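PDB 6OTU: glucose-6-phosphate isomerase from Chlamydia trachomatis D/UW-3/CX, which catalyses the reversible isomerization of glucose-6-phosphate to fructose-6-phosphate. Local coordinates for residues S150-E161 against D178-N186; T204-T214 against H239-M250. One frame throughout, in Å; residues are numbered along the deposited sequence.

Contact 1 (S150-E161 against D178-N186); sequences STLVQIGIGGSE and DKRIFFVSN. With G6Q (glucose-6-phosphate), chain E.
The amide of L152 reaches R180 O at 2.8 Å, and the CA-H of T151 leans on the same oxygen, so two groups of one strand grip R180 O. R180 N to S150 O precedes this bond in the parallel register and four more follow, the last G156 N to V184 O at 3.0 Å. On the face that carries T151, V153 and I155, F182 has CG anti to its carbonyl carbon (chi1 -59°), which brings the ring edge to T151 CG2, 4.0 Å from CE1, while V153 CG1 packs on V184 CG2. The R180 guanidinium lays one face over F182 CZ and is bonded to E198 O through NH1; a water bonded to T151 OG1 takes a weak bond from the same NH1. Together the strands form the outer pair of a parallel sheet, joined by helix 162-172 in a beta-alpha-beta crossover. On the other face F183 CD2 sits 3.7 Å from Q154 CB and touches E161 CG. Q154 NE2 donates to S160 O at 2.9 Å. S185 OG lies 3.4 Å from E161 OE2, a weak bond at most, and is also bonded to N383 of the second subunit. Beyond the strand G159 N donates to glucose-6-phosphate O3, and S160 OG to its O1P at 2.7 Å.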
loop_
_atom_site.group_PDB
_atom_site.type_symbol
_atom_site.label_atom_id
_atom_site.label_comp_id
_atom_site.label_asym_id
_atom_site.label_seq_id
_atom_site.Cartn_x
_atom_site.Cartn_y
_atom_site.Cartn_z
ATOM N N SER A 150 -26.457 5.004 15.164
ATOM C CA SER A 150 -26.120 3.872 14.317
ATOM C C SER A 150 -24.797 4.053 13.585
ATOM O O SER A 150 -24.262 3.076 13.059
ATOM C CB SER A 150 -27.242 3.665 13.293
ATOM O OG SER A 150 -27.369 4.835 12.503
ATOM N N THR A 151 -24.248 5.265 13.573
ATOM C CA THR A 151 -23.184 5.666 12.661
ATOM C C THR A 151 -22.137 6.487 13.397
ATOM O O THR A 151 -22.481 7.448 14.090
ATOM C CB THR A 151 -23.778 6.489 11.515
ATOM O OG1 THR A 151 -24.789 5.709 10.865
ATOM C CG2 THR A 151 -22.712 6.896 10.517
ATOM N N LEU A 152 -20.865 6.134 13.229
ATOM C CA LEU A 152 -19.764 6.904 13.798
ATOM C C LEU A 152 -18.821 7.339 12.679
ATOM O O LEU A 152 -18.449 6.526 11.823
ATOM C CB LEU A 152 -19.001 6.092 14.863
ATOM C CG LEU A 152 -17.936 6.868 15.657
ATOM C CD1 LEU A 152 -17.874 6.388 17.078
ATOM C CD2 LEU A 152 -16.548 6.790 15.020
ATOM N N VAL A 153 -18.420 8.612 12.702
ATOM C CA VAL A 153 -17.494 9.182 11.718
ATOM C C VAL A 153 -16.272 9.708 12.455
ATOM O O VAL A 153 -16.367 10.680 13.212
ATOM C CB VAL A 153 -18.138 10.301 10.893
ATOM C CG1 VAL A 153 -17.102 10.915 9.951
ATOM C CG2 VAL A 153 -19.341 9.766 10.115
ATOM N N GLN A 154 -15.124 9.080 12.244
ATOM C CA GLN A 154 -13.893 9.542 12.869
ATOM C C GLN A 154 -13.216 10.541 11.944
ATOM O O GLN A 154 -12.828 10.192 10.826
ATOM C CB GLN A 154 -12.951 8.383 13.177
ATOM C CG GLN A 154 -11.676 8.811 13.871
ATOM C CD GLN A 154 -11.283 7.900 15.029
ATOM O OE1 GLN A 154 -12.140 7.384 15.762
ATOM N NE2 GLN A 154 -9.976 7.714 15.210
ATOM N N ILE A 155 -13.096 11.779 12.411
ATOM C CA ILE A 155 -12.368 12.838 11.729
ATOM C C ILE A 155 -10.989 12.921 12.365
ATOM O O ILE A 155 -10.864 13.171 13.569
ATOM C CB ILE A 155 -13.105 14.187 11.825
ATOM C CG1 ILE A 155 -14.464 14.115 11.116
ATOM C CG2 ILE A 155 -12.248 15.311 11.257
ATOM C CD1 ILE A 155 -15.258 15.411 11.140
ATOM N N GLY A 156 -9.958 12.709 11.563
ATOM C CA GLY A 156 -8.594 12.685 12.061
ATOM C C GLY A 156 -7.690 12.127 10.989
ATOM O O GLY A 156 -8.138 11.498 10.024
ATOM N N ILE A 157 -6.393 12.360 11.165
ATOM C CA ILE A 157 -5.423 12.016 10.136
ATOM C C ILE A 157 -4.184 11.434 10.799
ATOM O O ILE A 157 -3.951 11.621 11.997
ATOM C CB ILE A 157 -5.081 13.261 9.269
ATOM C CG1 ILE A 157 -4.368 12.879 7.954
ATOM C CG2 ILE A 157 -4.324 14.288 10.091
ATOM C CD1 ILE A 157 -4.282 14.049 6.938
ATOM N N GLY A 158 -3.393 10.704 10.006
ATOM C CA GLY A 158 -2.133 10.175 10.518
ATOM C C GLY A 158 -2.358 9.194 11.656
ATOM O O GLY A 158 -3.194 8.290 11.564
ATOM N N GLY A 159 -1.624 9.383 12.759
ATOM C CA GLY A 159 -1.803 8.538 13.931
ATOM C C GLY A 159 -3.212 8.554 14.497
ATOM O O GLY A 159 -3.621 7.598 15.166
ATOM N N SER A 160 -3.973 9.616 14.239
ATOM C CA SER A 160 -5.354 9.701 14.699
ATOM C C SER A 160 -6.339 8.903 13.852
ATOM O O SER A 160 -7.508 8.813 14.243
ATOM C CB SER A 160 -5.817 11.166 14.772
ATOM O OG SER A 160 -5.094 11.896 15.758
ATOM N N GLU A 161 -5.911 8.322 12.722
ATOM C CA GLU A 161 -6.798 7.518 11.886
ATOM C C GLU A 161 -6.307 6.096 11.654
ATOM O O GLU A 161 -7.089 5.148 11.795
ATOM C CB GLU A 161 -7.008 8.192 10.522
ATOM C CG GLU A 161 -7.895 7.364 9.583
ATOM C CD GLU A 161 -7.465 7.407 8.126
ATOM O OE1 GLU A 161 -6.270 7.642 7.848
ATOM O OE2 GLU A 161 -8.333 7.199 7.252
ATOM N N ASP A 178 -23.983 -3.720 14.238
ATOM C CA ASP A 178 -24.771 -3.059 13.199
ATOM C C ASP A 178 -24.366 -1.596 13.004
ATOM O O ASP A 178 -25.043 -0.865 12.275
ATOM C CB ASP A 178 -26.271 -3.160 13.515
ATOM C CG ASP A 178 -26.631 -2.640 14.917
ATOM O OD1 ASP A 178 -25.725 -2.406 15.753
ATOM O OD2 ASP A 178 -27.842 -2.463 15.183
ATOM N N LYS A 179 -23.281 -1.155 13.642
ATOM C CA LYS A 179 -22.808 0.215 13.487
ATOM C C LYS A 179 -22.141 0.402 12.137
ATOM O O LYS A 179 -21.431 -0.482 11.644
ATOM C CB LYS A 179 -21.815 0.573 14.592
ATOM C CG LYS A 179 -22.368 0.399 15.990
ATOM C CD LYS A 179 -23.756 1.025 16.108
ATOM C CE LYS A 179 -24.282 0.894 17.545
ATOM N NZ LYS A 179 -25.646 1.483 17.732
ATOM N N ARG A 180 -22.366 1.564 11.542
ATOM C CA ARG A 180 -21.667 1.967 10.337
ATOM C C ARG A 180 -20.576 2.966 10.707
ATOM O O ARG A 180 -20.833 3.932 11.438
ATOM C CB ARG A 180 -22.643 2.571 9.335
ATOM C CG ARG A 180 -23.938 1.791 9.181
ATOM C CD ARG A 180 -24.909 2.597 8.329
ATOM N NE ARG A 180 -24.531 2.617 6.915
ATOM C CZ ARG A 180 -24.660 3.674 6.115
ATOM N NH1 ARG A 180 -25.150 4.816 6.590
ATOM N NH2 ARG A 180 -24.306 3.590 4.835
ATOM N N ILE A 181 -19.363 2.725 10.200
ATOM C CA ILE A 181 -18.153 3.389 10.671
ATOM C C ILE A 181 -17.413 3.964 9.472
ATOM O O ILE A 181 -17.149 3.252 8.496
ATOM C CB ILE A 181 -17.248 2.425 11.467
ATOM C CG1 ILE A 181 -18.059 1.686 12.545
ATOM C CG2 ILE A 181 -16.065 3.156 12.083
ATOM C CD1 ILE A 181 -18.552 2.574 13.659
ATOM N N PHE A 182 -17.080 5.251 9.546
ATOM C CA PHE A 182 -16.386 5.949 8.473
ATOM C C PHE A 182 -15.203 6.718 9.041
ATOM O O PHE A 182 -15.180 7.093 10.221
ATOM C CB PHE A 182 -17.324 6.921 7.730
ATOM C CG PHE A 182 -18.523 6.254 7.124
ATOM C CD1 PHE A 182 -19.684 6.078 7.863
ATOM C CD2 PHE A 182 -18.480 5.778 5.818
ATOM C CE1 PHE A 182 -20.780 5.441 7.310
ATOM C CE2 PHE A 182 -19.576 5.145 5.252
ATOM C CZ PHE A 182 -20.730 4.977 5.996
ATOM N N PHE A 183 -14.218 6.960 8.179
ATOM C CA PHE A 183 -13.051 7.761 8.526
ATOM C C PHE A 183 -12.910 8.876 7.511
ATOM O O PHE A 183 -12.827 8.615 6.309
ATOM C CB PHE A 183 -11.772 6.921 8.571
ATOM C CG PHE A 183 -11.836 5.803 9.554
ATOM C CD1 PHE A 183 -12.417 4.595 9.206
ATOM C CD2 PHE A 183 -11.337 5.963 10.842
ATOM C CE1 PHE A 183 -12.487 3.560 10.128
ATOM C CE2 PHE A 183 -11.397 4.924 11.762
ATOM C CZ PHE A 183 -11.975 3.720 11.400
ATOM N N VAL A 184 -12.888 10.112 8.001
ATOM C CA VAL A 184 -12.647 11.295 7.184
ATOM C C VAL A 184 -11.308 11.872 7.632
ATOM O O VAL A 184 -11.150 12.282 8.791
ATOM C CB VAL A 184 -13.791 12.315 7.322
ATOM C CG1 VAL A 184 -13.478 13.622 6.589
ATOM C CG2 VAL A 184 -15.081 11.721 6.817
ATOM N N SER A 185 -10.339 11.895 6.722
ATOM C CA SER A 185 -8.970 12.218 7.102
ATOM C C SER A 185 -8.361 13.294 6.206
ATOM O O SER A 185 -7.884 14.321 6.700
ATOM C CB SER A 185 -8.117 10.945 7.079
ATOM O OG SER A 185 -8.244 10.268 5.826
ATOM N N ASN A 186 -8.384 13.072 4.892
ATOM C CA ASN A 186 -7.723 13.962 3.941
ATOM C C ASN A 186 -8.339 15.361 3.970
ATOM O O ASN A 186 -9.547 15.536 4.153
ATOM C CB ASN A 186 -7.839 13.375 2.523
ATOM C CG ASN A 186 -6.725 13.842 1.575
ATOM O OD1 ASN A 186 -6.155 14.924 1.728
ATOM N ND2 ASN A 186 -6.428 13.012 0.575
HETATM C C1 G6Q E . 1.923 10.579 14.724
HETATM C C2 G6Q E . 2.238 11.814 13.877
HETATM C C3 G6Q E . 1.090 12.254 12.976
HETATM C C4 G6Q E . -0.101 12.855 13.732
HETATM C C5 G6Q E . -1.050 13.589 12.783
HETATM C C6 G6Q E . -2.321 14.033 13.467
HETATM O O1 G6Q E . 2.689 10.235 15.561
HETATM O O2 G6Q E . 2.637 12.904 14.700
HETATM O O3 G6Q E . 0.637 11.147 12.193
HETATM O O4 G6Q E . -0.825 11.829 14.406
HETATM O O5 G6Q E . -0.364 14.708 12.214
HETATM O O6 G6Q E . -1.948 14.863 14.601
HETATM P P G6Q E . -3.081 15.320 15.661
HETATM O O1P G6Q E . -3.610 14.050 16.306
HETATM O O2P G6Q E . -2.331 16.210 16.645
HETATM O O3P G6Q E . -4.142 16.066 14.879
HETATM O O HOH W 1 -26.189 6.580 8.503
#

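Contact 2 (T204-T214 against H239-M250); sequences TLVVVVSKSGT and HFVAVTSQGSPM. With G6Q (glucose-6-phosphate), chain E.
With OG1 anti to the backbone N (chi1 -177°), T244 brings its hydroxyl to the turn that follows strand 204-209, where it stands 2.9 Å from both S210 O and K211 O; its single proton could serve either. S210 likewise has OG anti to N (chi1 159°), which carries the hydroxyl to the phosphate. These are the C-terminal ends of neighbouring strands in a parallel sheet, a beta-alpha-beta unit closed through helix 216-231, and the loop after the first strand cradles the sugar phosphate.

Down the strands the ladder is regular, V206 N to H239 O at one end and S210 N to V243 O at the other. H239 extends it from the side, ND1 donating nearly in its ring plane to T204 O at 3.0 Å. Alongside, V206 sets CB over one face of the F240 ring, a CH-pi contact offset toward the rim, while V208 CG2 comes to the ring's edge; R226 adds a cation-pi contact to F240. On the opposite face of the sheet V207 CG1 packs against V241 CG1 and V243 CG2.

At the phosphate, K211 N donates to O1P at 2.7 Å, and S212 gives both N and OG to O2P, so backbone and hydroxyl donors together would help offset its charge. The extended K211 side chain carries NZ to hydrogen bonds with I266 O and D264 O. S245 N donates to K211 O, the same oxygen that T244 OG1 approaches. S210 OG and S212 OG also accept from G213 N and T214 N, the latter an ST turn. At the far end of the contact, M250 bends at its last torsion and rests CE 3.6 Å from both G213 O and G213 CA.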
loop_
_atom_site.group_PDB
_atom_site.type_symbol
_atom_site.label_atom_id
_atom_site.label_comp_id
_atom_site.label_asym_id
_atom_site.label_seq_id
_atom_site.Cartn_x
_atom_site.Cartn_y
_atom_site.Cartn_z
ATOM N N THR A 204 -25.881 10.045 13.459
ATOM C CA THR A 204 -24.429 9.992 13.344
ATOM C C THR A 204 -23.780 10.663 14.543
ATOM O O THR A 204 -24.160 11.774 14.924
ATOM C CB THR A 204 -23.948 10.666 12.048
ATOM O OG1 THR A 204 -24.438 9.945 10.906
ATOM C CG2 THR A 204 -22.436 10.691 11.997
ATOM N N LEU A 205 -22.805 9.984 15.129
ATOM C CA LEU A 205 -21.913 10.570 16.115
ATOM C C LEU A 205 -20.580 10.897 15.433
ATOM O O LEU A 205 -19.969 10.024 14.808
ATOM C CB LEU A 205 -21.715 9.597 17.285
ATOM C CG LEU A 205 -20.632 10.017 18.283
ATOM C CD1 LEU A 205 -21.136 11.200 19.109
ATOM C CD2 LEU A 205 -20.192 8.858 19.178
ATOM N N VAL A 206 -20.141 12.150 15.522
ATOM C CA VAL A 206 -18.902 12.576 14.871
ATOM C C VAL A 206 -17.808 12.662 15.924
ATOM O O VAL A 206 -17.917 13.446 16.870
ATOM C CB VAL A 206 -19.068 13.929 14.162
ATOM C CG1 VAL A 206 -17.721 14.384 13.586
ATOM C CG2 VAL A 206 -20.143 13.854 13.087
ATOM N N VAL A 207 -16.744 11.888 15.763
ATOM C CA VAL A 207 -15.654 11.845 16.736
ATOM C C VAL A 207 -14.447 12.533 16.106
ATOM O O VAL A 207 -13.804 11.986 15.201
ATOM C CB VAL A 207 -15.321 10.406 17.164
ATOM C CG1 VAL A 207 -14.263 10.397 18.279
ATOM C CG2 VAL A 207 -16.581 9.697 17.632
ATOM N N VAL A 208 -14.148 13.739 16.574
ATOM C CA VAL A 208 -12.995 14.492 16.095
ATOM C C VAL A 208 -11.790 14.127 16.958
ATOM O O VAL A 208 -11.773 14.384 18.169
ATOM C CB VAL A 208 -13.262 16.006 16.124
ATOM C CG1 VAL A 208 -12.259 16.734 15.244
ATOM C CG2 VAL A 208 -14.686 16.297 15.683
ATOM N N VAL A 209 -10.786 13.528 16.337
ATOM C CA VAL A 209 -9.633 12.987 17.038
ATOM C C VAL A 209 -8.417 13.772 16.571
ATOM O O VAL A 209 -8.022 13.684 15.400
ATOM C CB VAL A 209 -9.462 11.478 16.783
ATOM C CG1 VAL A 209 -8.245 10.945 17.518
ATOM C CG2 VAL A 209 -10.728 10.714 17.186
ATOM N N SER A 210 -7.822 14.542 17.477
ATOM C CA SER A 210 -6.625 15.312 17.140
ATOM C C SER A 210 -5.874 15.580 18.436
ATOM O O SER A 210 -6.380 16.310 19.291
ATOM C CB SER A 210 -6.993 16.616 16.439
ATOM O OG SER A 210 -5.946 17.564 16.546
ATOM N N LYS A 211 -4.678 14.998 18.573
ATOM C CA LYS A 211 -3.895 15.157 19.798
ATOM C C LYS A 211 -3.608 16.629 20.073
ATOM O O LYS A 211 -3.976 17.160 21.129
ATOM C CB LYS A 211 -2.593 14.347 19.704
ATOM C CG LYS A 211 -1.639 14.532 20.890
ATOM C CD LYS A 211 -0.469 13.532 20.888
ATOM C CE LYS A 211 0.614 13.927 21.892
ATOM N NZ LYS A 211 1.804 13.035 21.846
ATOM N N SER A 212 -2.974 17.315 19.114
ATOM C CA SER A 212 -2.678 18.735 19.289
ATOM C C SER A 212 -3.937 19.575 19.427
ATOM O O SER A 212 -3.926 20.594 20.129
ATOM C CB SER A 212 -1.867 19.256 18.104
ATOM O OG SER A 212 -2.601 19.144 16.895
ATOM N N GLY A 213 -5.013 19.194 18.739
ATOM C CA GLY A 213 -6.172 20.049 18.578
ATOM C C GLY A 213 -6.028 21.145 17.546
ATOM O O GLY A 213 -6.902 22.017 17.476
ATOM N N THR A 214 -4.959 21.137 16.731
ATOM C CA THR A 214 -4.702 22.241 15.807
ATOM C C THR A 214 -4.347 21.812 14.376
ATOM O O THR A 214 -4.054 22.677 13.543
ATOM C CB THR A 214 -3.587 23.137 16.360
ATOM O OG1 THR A 214 -2.447 22.332 16.680
ATOM C CG2 THR A 214 -4.049 23.849 17.625
ATOM N N HIS A 239 -23.932 16.081 18.725
ATOM C CA HIS A 239 -23.424 15.012 17.869
ATOM C C HIS A 239 -21.899 14.928 17.788
ATOM O O HIS A 239 -21.385 13.990 17.155
ATOM C CB HIS A 239 -23.990 15.159 16.451
ATOM C CG HIS A 239 -25.474 14.988 16.375
ATOM N ND1 HIS A 239 -26.069 13.785 16.066
ATOM C CD2 HIS A 239 -26.485 15.870 16.568
ATOM C CE1 HIS A 239 -27.383 13.933 16.069
ATOM N NE2 HIS A 239 -27.661 15.188 16.369
ATOM N N PHE A 240 -21.158 15.859 18.399
ATOM C CA PHE A 240 -19.706 15.925 18.245
ATOM C C PHE A 240 -18.999 15.570 19.547
ATOM O O PHE A 240 -19.305 16.132 20.606
ATOM C CB PHE A 240 -19.272 17.305 17.755
ATOM C CG PHE A 240 -19.645 17.560 16.330
ATOM C CD1 PHE A 240 -20.962 17.840 15.985
ATOM C CD2 PHE A 240 -18.696 17.478 15.327
ATOM C CE1 PHE A 240 -21.318 18.045 14.668
ATOM C CE2 PHE A 240 -19.049 17.701 13.994
ATOM C CZ PHE A 240 -20.356 17.977 13.670
ATOM N N VAL A 241 -18.065 14.627 19.453
ATOM C CA VAL A 241 -17.229 14.179 20.558
ATOM C C VAL A 241 -15.788 14.512 20.202
ATOM O O VAL A 241 -15.386 14.382 19.038
ATOM C CB VAL A 241 -17.412 12.664 20.815
ATOM C CG1 VAL A 241 -16.207 12.062 21.546
ATOM C CG2 VAL A 241 -18.702 12.410 21.592
ATOM N N ALA A 242 -15.015 14.972 21.185
ATOM C CA ALA A 242 -13.602 15.240 20.961
ATOM C C ALA A 242 -12.725 14.230 21.698
ATOM O O ALA A 242 -13.065 13.739 22.783
ATOM C CB ALA A 242 -13.226 16.664 21.372
ATOM N N VAL A 243 -11.603 13.904 21.062
ATOM C CA VAL A 243 -10.529 13.114 21.645
ATOM C C VAL A 243 -9.264 13.916 21.386
ATOM O O VAL A 243 -8.878 14.106 20.230
ATOM C CB VAL A 243 -10.436 11.708 21.032
ATOM C CG1 VAL A 243 -9.310 10.897 21.665
ATOM C CG2 VAL A 243 -11.760 10.978 21.191
ATOM N N THR A 244 -8.642 14.422 22.448
ATOM C CA THR A 244 -7.509 15.326 22.304
ATOM C C THR A 244 -6.649 15.280 23.558
ATOM O O THR A 244 -7.051 14.744 24.597
ATOM C CB THR A 244 -7.960 16.775 22.040
ATOM O OG1 THR A 244 -6.804 17.583 21.840
ATOM C CG2 THR A 244 -8.719 17.343 23.235
ATOM N N SER A 245 -5.448 15.852 23.437
ATOM C CA SER A 245 -4.551 16.021 24.573
ATOM C C SER A 245 -5.200 16.880 25.656
ATOM O O SER A 245 -5.958 17.810 25.369
ATOM C CB SER A 245 -3.242 16.668 24.112
ATOM O OG SER A 245 -2.162 16.241 24.925
ATOM N N GLN A 246 -4.899 16.568 26.915
ATOM C CA GLN A 246 -5.454 17.359 28.005
ATOM C C GLN A 246 -4.920 18.787 27.949
ATOM O O GLN A 246 -3.730 19.012 27.721
ATOM C CB GLN A 246 -5.124 16.722 29.352
ATOM C CG GLN A 246 -5.987 17.232 30.494
ATOM C CD GLN A 246 -6.259 16.158 31.535
ATOM O OE1 GLN A 246 -5.463 15.235 31.711
ATOM N NE2 GLN A 246 -7.389 16.274 32.226
ATOM N N GLY A 247 -5.807 19.758 28.151
ATOM C CA GLY A 247 -5.421 21.157 28.062
ATOM C C GLY A 247 -5.220 21.679 26.652
ATOM O O GLY A 247 -4.844 22.846 26.489
ATOM N N SER A 248 -5.444 20.846 25.635
ATOM C CA SER A 248 -5.418 21.256 24.244
ATOM C C SER A 248 -6.482 22.318 23.944
ATOM O O SER A 248 -7.459 22.460 24.680
ATOM C CB SER A 248 -5.625 20.019 23.360
ATOM O OG SER A 248 -6.325 20.334 22.180
ATOM N N PRO A 249 -6.317 23.065 22.847
ATOM C CA PRO A 249 -7.365 24.020 22.443
ATOM C C PRO A 249 -8.703 23.365 22.171
ATOM O O PRO A 249 -9.725 24.063 22.145
ATOM C CB PRO A 249 -6.795 24.656 21.167
ATOM C CG PRO A 249 -5.320 24.444 21.260
ATOM C CD PRO A 249 -5.151 23.117 21.950
ATOM N N MET A 250 -8.729 22.050 21.982
ATOM C CA MET A 250 -9.937 21.288 21.695
ATOM C C MET A 250 -10.591 20.719 22.950
ATOM O O MET A 250 -11.746 20.275 22.884
ATOM C CB MET A 250 -9.595 20.148 20.722
ATOM C CG MET A 250 -10.725 19.658 19.838
ATOM S SD MET A 250 -10.140 18.447 18.616
ATOM C CE MET A 250 -9.539 19.574 17.369
HETATM C C1 G6Q E . 1.923 10.579 14.724
HETATM C C2 G6Q E . 2.238 11.814 13.877
HETATM C C3 G6Q E . 1.090 12.254 12.976
HETATM C C4 G6Q E . -0.101 12.855 13.732
HETATM C C5 G6Q E . -1.050 13.589 12.783
HETATM C C6 G6Q E . -2.321 14.033 13.467
HETATM O O1 G6Q E . 2.689 10.235 15.561
HETATM O O2 G6Q E . 2.637 12.904 14.700
HETATM O O3 G6Q E . 0.637 11.147 12.193
HETATM O O4 G6Q E . -0.825 11.829 14.406
HETATM O O5 G6Q E . -0.364 14.708 12.214
HETATM O O6 G6Q E . -1.948 14.863 14.601
HETATM P P G6Q E . -3.081 15.320 15.661
HETATM O O1P G6Q E . -3.610 14.050 16.306
HETATM O O2P G6Q E . -2.331 16.210 16.645
HETATM O O3P G6Q E . -4.142 16.066 14.879
#

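From the N terminus, strand 151-155 comes first; the chain then passes through helix 162-172 and returns as strand 180-184, where contact 1 closes its loop. Helix 189-196 leads on to strand 204-209, and after helix 216-231 strand 240-245 closes contact 2. The two loops follow in series, neither enclosing nor crossing the other. They meet within one parallel sheet because strands 151-155 and 204-209 are neighbours: L205 N lies 2.8 Å from T151 O, a probable hydrogen bond, and S160 CB packs on V209 O. Contact 1 joins strand 180-184, at one edge of the sheet, to strand 151-155, contact 2 extends the sheet toward strand 258-262, and loops from both meet the same glucose-6-phosphate.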